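Local coordinates for vacuolar protein sorting 29 (Cryptosporidium parvum, PDB 2A22) that probably serves in vesicular protein transport as a VPS29-family sorting protein built on a calcineurin-like phosphoesterase fold, at residues V109-G117 with A188-L196. Numbering follows the deposited sequence.
Sequences VQIGEFKIG and ALQGNKVVL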
ATOM      1  N   VAL A 109      -2.942   2.890  12.058  1.00 22.25           N
ATOM      2  CA  VAL A 109      -4.004   3.887  11.907  1.00 24.03           C
ATOM      3  C   VAL A 109      -5.352   3.225  12.073  1.00 23.34           C
ATOM      4  O   VAL A 109      -5.569   2.113  11.567  1.00 24.84           O
ATOM      5  CB  VAL A 109      -3.874   4.710  10.570  1.00 25.57           C
ATOM      6  CG1 VAL A 109      -3.756   3.812   9.405  1.00 25.10           C
ATOM      7  CG2 VAL A 109      -5.033   5.665  10.379  1.00 27.92           C
ATOM      8  N   GLN A 110      -6.228   3.881  12.832  1.00 21.73           N
ATOM      9  CA  GLN A 110      -7.570   3.353  13.076  1.00 23.92           C
ATOM     10  C   GLN A 110      -8.450   3.852  11.936  1.00 21.31           C
ATOM     11  O   GLN A 110      -8.598   5.044  11.757  1.00 21.48           O
ATOM     12  CB  GLN A 110      -8.092   3.843  14.442  1.00 26.20           C
ATOM     13  CG  GLN A 110      -9.486   3.342  14.851  1.00 26.93           C
ATOM     14  CD  GLN A 110      -9.509   1.876  15.222  1.00 32.67           C
ATOM     15  OE1 GLN A 110     -10.463   1.166  14.914  1.00 37.28           O
ATOM     16  NE2 GLN A 110      -8.464   1.411  15.879  1.00 31.10           N
ATOM     17  N   ILE A 111      -8.970   2.934  11.130  1.00 19.85           N
ATOM     18  CA  ILE A 111      -9.939   3.299  10.088  1.00 20.42           C
ATOM     19  C   ILE A 111     -11.221   2.501  10.327  1.00 20.10           C
ATOM     20  O   ILE A 111     -11.215   1.274  10.232  1.00 21.69           O
ATOM     21  CB  ILE A 111      -9.379   3.099   8.638  1.00 20.07           C
ATOM     22  CG1 ILE A 111      -8.001   3.771   8.494  1.00 16.40           C
ATOM     23  CG2 ILE A 111     -10.369   3.642   7.589  1.00 17.09           C
ATOM     24  CD1 ILE A 111      -7.390   3.654   7.068  1.00 17.13           C
ATOM     25  N   GLY A 112     -12.290   3.205  10.697  1.00 20.78           N
ATOM     26  CA  GLY A 112     -13.536   2.570  11.121  1.00 20.59           C
ATOM     27  C   GLY A 112     -13.292   1.539  12.217  1.00 23.29           C
ATOM     28  O   GLY A 112     -12.724   1.853  13.269  1.00 23.62           O
ATOM     29  N   GLU A 113     -13.710   0.303  11.975  1.00 21.76           N
ATOM     30  CA  GLU A 113     -13.562  -0.739  12.978  1.00 23.28           C
ATOM     31  C   GLU A 113     -12.175  -1.374  12.957  1.00 23.45           C
ATOM     32  O   GLU A 113     -11.919  -2.262  13.755  1.00 21.31           O
ATOM     33  CB  GLU A 113     -14.621  -1.850  12.784  1.00 24.93           C
ATOM     34  CG  GLU A 113     -16.054  -1.361  12.864  1.00 21.85           C
ATOM     35  CD  GLU A 113     -16.299  -0.569  14.127  1.00 20.86           C
ATOM     36  OE1 GLU A 113     -16.133  -1.132  15.209  1.00 21.26           O
ATOM     37  OE2 GLU A 113     -16.661   0.607  14.041  1.00 19.82           O
ATOM     38  N   PHE A 114     -11.300  -0.944  12.045  1.00 20.94           N
ATOM     39  CA  PHE A 114     -10.027  -1.662  11.859  1.00 23.23           C
ATOM     40  C   PHE A 114      -8.775  -0.862  12.208  1.00 22.85           C
ATOM     41  O   PHE A 114      -8.644   0.296  11.826  1.00 24.99           O
ATOM     42  CB  PHE A 114      -9.942  -2.242  10.432  1.00 22.82           C
ATOM     43  CG  PHE A 114     -11.068  -3.164  10.126  1.00 23.80           C
ATOM     44  CD1 PHE A 114     -10.976  -4.520  10.455  1.00 24.12           C
ATOM     45  CD2 PHE A 114     -12.267  -2.666   9.598  1.00 18.32           C
ATOM     46  CE1 PHE A 114     -12.057  -5.384  10.220  1.00 25.03           C
ATOM     47  CE2 PHE A 114     -13.352  -3.501   9.365  1.00 18.19           C
ATOM     48  CZ  PHE A 114     -13.253  -4.874   9.685  1.00 22.78           C
ATOM     49  N   LYS A 115      -7.884  -1.498  12.958  1.00 22.97           N
ATOM     50  CA  LYS A 115      -6.549  -0.984  13.242  1.00 24.85           C
ATOM     51  C   LYS A 115      -5.683  -1.536  12.119  1.00 22.60           C
ATOM     52  O   LYS A 115      -5.595  -2.760  11.911  1.00 21.88           O
ATOM     53  CB  LYS A 115      -6.066  -1.538  14.588  1.00 24.81           C
ATOM     54  CG  LYS A 115      -5.422  -0.551  15.534  1.00 32.96           C
ATOM     55  CD  LYS A 115      -5.404  -1.133  16.972  1.00 32.27           C
ATOM     56  CE  LYS A 115      -4.185  -0.665  17.803  1.00 40.80           C
ATOM     57  NZ  LYS A 115      -3.923  -1.556  19.006  1.00 36.61           N
ATOM     58  N   ILE A 116      -5.035  -0.640  11.391  1.00 22.41           N
ATOM     59  CA  ILE A 116      -4.261  -1.052  10.237  1.00 22.10           C
ATOM     60  C   ILE A 116      -2.775  -0.721  10.405  1.00 21.78           C
ATOM     61  O   ILE A 116      -2.399   0.451  10.606  1.00 23.87           O
ATOM     62  CB  ILE A 116      -4.857  -0.457   8.940  1.00 22.91           C
ATOM     63  CG1 ILE A 116      -6.392  -0.636   8.973  1.00 23.71           C
ATOM     64  CG2 ILE A 116      -4.183  -1.086   7.701  1.00 20.73           C
ATOM     65  CD1 ILE A 116      -7.138  -0.356   7.664  1.00 24.32           C
ATOM     66  N   GLY A 117      -1.939  -1.756  10.307  1.00 20.62           N
ATOM     67  CA  GLY A 117      -0.488  -1.585  10.362  1.00 18.23           C
ATOM     68  C   GLY A 117       0.066  -1.405   8.957  1.00 18.74           C
ATOM     69  O   GLY A 117      -0.392  -2.068   8.019  1.00 19.35           O
ATOM     70  N   ALA A 188     -12.616  -1.248   0.617  1.00 16.50           N
ATOM     71  CA  ALA A 188     -13.792  -0.577   1.180  1.00 14.65           C
ATOM     72  C   ALA A 188     -14.043  -1.156   2.564  1.00 17.70           C
ATOM     73  O   ALA A 188     -14.195  -2.376   2.723  1.00 15.86           O
ATOM     74  CB  ALA A 188     -15.025  -0.772   0.314  1.00 14.42           C
ATOM     75  N   LEU A 189     -14.083  -0.270   3.553  1.00 14.22           N
ATOM     76  CA  LEU A 189     -14.429  -0.654   4.893  1.00 16.64           C
ATOM     77  C   LEU A 189     -15.784  -0.067   5.271  1.00 16.48           C
ATOM     78  O   LEU A 189     -16.013   1.156   5.160  1.00 17.22           O
ATOM     79  CB  LEU A 189     -13.332  -0.199   5.861  1.00 18.87           C
ATOM     80  CG  LEU A 189     -11.908  -0.725   5.602  1.00 19.43           C
ATOM     81  CD1 LEU A 189     -10.917   0.044   6.469  1.00 21.93           C
ATOM     82  CD2 LEU A 189     -11.790  -2.215   5.873  1.00 20.84           C
ATOM     83  N   GLN A 190     -16.693  -0.934   5.693  1.00 14.49           N
ATOM     84  CA  GLN A 190     -18.015  -0.474   6.090  1.00 19.24           C
ATOM     85  C   GLN A 190     -18.462  -1.268   7.293  1.00 18.26           C
ATOM     86  O   GLN A 190     -18.700  -2.469   7.187  1.00 20.18           O
ATOM     87  CB  GLN A 190     -19.035  -0.597   4.937  1.00 15.57           C
ATOM     88  CG  GLN A 190     -18.657   0.241   3.743  1.00 19.81           C
ATOM     89  CD  GLN A 190     -19.645   0.154   2.568  1.00 24.18           C
ATOM     90  OE1 GLN A 190     -20.555  -0.677   2.548  1.00 23.76           O
ATOM     91  NE2 GLN A 190     -19.415   0.994   1.550  1.00 31.71           N
ATOM     92  N   GLY A 191     -18.552  -0.605   8.439  1.00 17.50           N
ATOM     93  CA  GLY A 191     -18.838  -1.322   9.683  1.00 17.32           C
ATOM     94  C   GLY A 191     -17.872  -2.477   9.825  1.00 17.50           C
ATOM     95  O   GLY A 191     -16.654  -2.261   9.788  1.00 20.53           O
ATOM     96  N   ASN A 192     -18.392  -3.698   9.954  1.00 18.48           N
ATOM     97  CA  ASN A 192     -17.530  -4.885  10.139  1.00 20.99           C
ATOM     98  C   ASN A 192     -17.124  -5.576   8.820  1.00 20.97           C
ATOM     99  O   ASN A 192     -16.477  -6.630   8.836  1.00 23.00           O
ATOM    100  CB  ASN A 192     -18.176  -5.888  11.114  1.00 20.90           C
ATOM    101  CG  ASN A 192     -18.137  -5.407  12.587  1.00 26.32           C
ATOM    102  OD1 ASN A 192     -17.208  -4.702  13.010  1.00 26.50           O
ATOM    103  ND2 ASN A 192     -19.149  -5.805  13.369  1.00 26.72           N
ATOM    104  N   LYS A 193     -17.473  -4.962   7.687  1.00 19.72           N
ATOM    105  CA  LYS A 193     -17.227  -5.549   6.364  1.00 18.46           C
ATOM    106  C   LYS A 193     -16.047  -4.924   5.643  1.00 19.72           C
ATOM    107  O   LYS A 193     -15.928  -3.703   5.542  1.00 20.30           O
ATOM    108  CB  LYS A 193     -18.446  -5.439   5.440  1.00 18.38           C
ATOM    109  CG  LYS A 193     -19.838  -5.559   6.118  1.00 23.20           C
ATOM    110  CD  LYS A 193     -20.045  -6.959   6.655  1.00 21.84           C
ATOM    111  CE  LYS A 193     -21.412  -7.080   7.344  1.00 24.54           C
ATOM    112  NZ  LYS A 193     -21.590  -8.507   7.739  1.00 25.61           N
ATOM    113  N   VAL A 194     -15.202  -5.799   5.114  1.00 19.21           N
ATOM    114  CA  VAL A 194     -14.104  -5.441   4.245  1.00 18.23           C
ATOM    115  C   VAL A 194     -14.414  -6.021   2.870  1.00 17.55           C
ATOM    116  O   VAL A 194     -14.612  -7.227   2.747  1.00 16.38           O
ATOM    117  CB  VAL A 194     -12.831  -6.098   4.735  1.00 17.92           C
ATOM    118  CG1 VAL A 194     -11.640  -5.651   3.859  1.00 18.05           C
ATOM    119  CG2 VAL A 194     -12.642  -5.788   6.238  1.00 12.12           C
ATOM    120  N   VAL A 195     -14.473  -5.158   1.862  1.00 15.42           N
ATOM    121  CA  VAL A 195     -14.500  -5.592   0.487  1.00 15.65           C
ATOM    122  C   VAL A 195     -13.243  -5.054  -0.183  1.00 14.95           C
ATOM    123  O   VAL A 195     -13.049  -3.825  -0.310  1.00 16.04           O
ATOM    124  CB  VAL A 195     -15.740  -5.090  -0.302  1.00 16.11           C
ATOM    125  CG1 VAL A 195     -15.692  -5.659  -1.748  1.00 14.89           C
ATOM    126  CG2 VAL A 195     -17.041  -5.507   0.397  1.00 15.07           C
ATOM    127  N   LEU A 196     -12.392  -5.979  -0.607  1.00 14.74           N
ATOM    128  CA  LEU A 196     -11.092  -5.633  -1.131  1.00 14.55           C
ATOM    129  C   LEU A 196     -11.065  -5.815  -2.641  1.00 16.59           C
ATOM    130  O   LEU A 196     -11.267  -6.926  -3.123  1.00 15.53           O
ATOM    131  CB  LEU A 196     -10.036  -6.562  -0.545  1.00 13.36           C
ATOM    132  CG  LEU A 196      -8.599  -6.238  -0.964  1.00 17.68           C
ATOM    133  CD1 LEU A 196      -8.138  -4.884  -0.353  1.00 12.76           C
ATOM    134  CD2 LEU A 196      -7.669  -7.354  -0.521  1.00 15.28           C
TER
HETATM  135  O   HOH W   1     -14.853  -0.213   9.381  1.00 18.74           O
HETATM  136  O   HOH W   2     -16.416  -3.802  15.332  1.00 31.90           O
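The Phe114 ring reaches from one beta hairpin to another, with Asn192 O at its edge, in the ring plane, 3.8 Å from CZ. The two hairpins, each closed by a type II' turn with glycine at its first corner, belong to the two facing sheets of the alpha-beta-beta-alpha sandwich. Val194 CG2 makes an off-centre CH-pi contact, 4.1 Å from the ring centroid and 30° off its normal, while Leu189 CD2 and Gly191 O approach obliquely beside CD2 and CE2. With CG anti to the carbonyl carbon (chi1 -58°), the ring is swung across to the second hairpin. Deeper in, Leu189 spreads its branches: CD2 goes to Phe114, whereas CD1 lies 3.8 Å from Ile111 CG2 and meets Ile116 CD1 tip to tip. Val28 of strand 26-31 touches both Ile111 and Leu189, continuing the apolar layer. At the turns, the Glu113 methylene CG packs 3.3 Å from Gly191 O, and two waters bridge the polar groups. One water accepts from Glu113 N and donates to Gly191 O. Farther out, the Glu113 carboxylate and Asn192 amide planes stand 75° apart, and a second water donates to both Glu113 OE1, at 2.7 Å, and Asn192 OD1, at 2.6 Å.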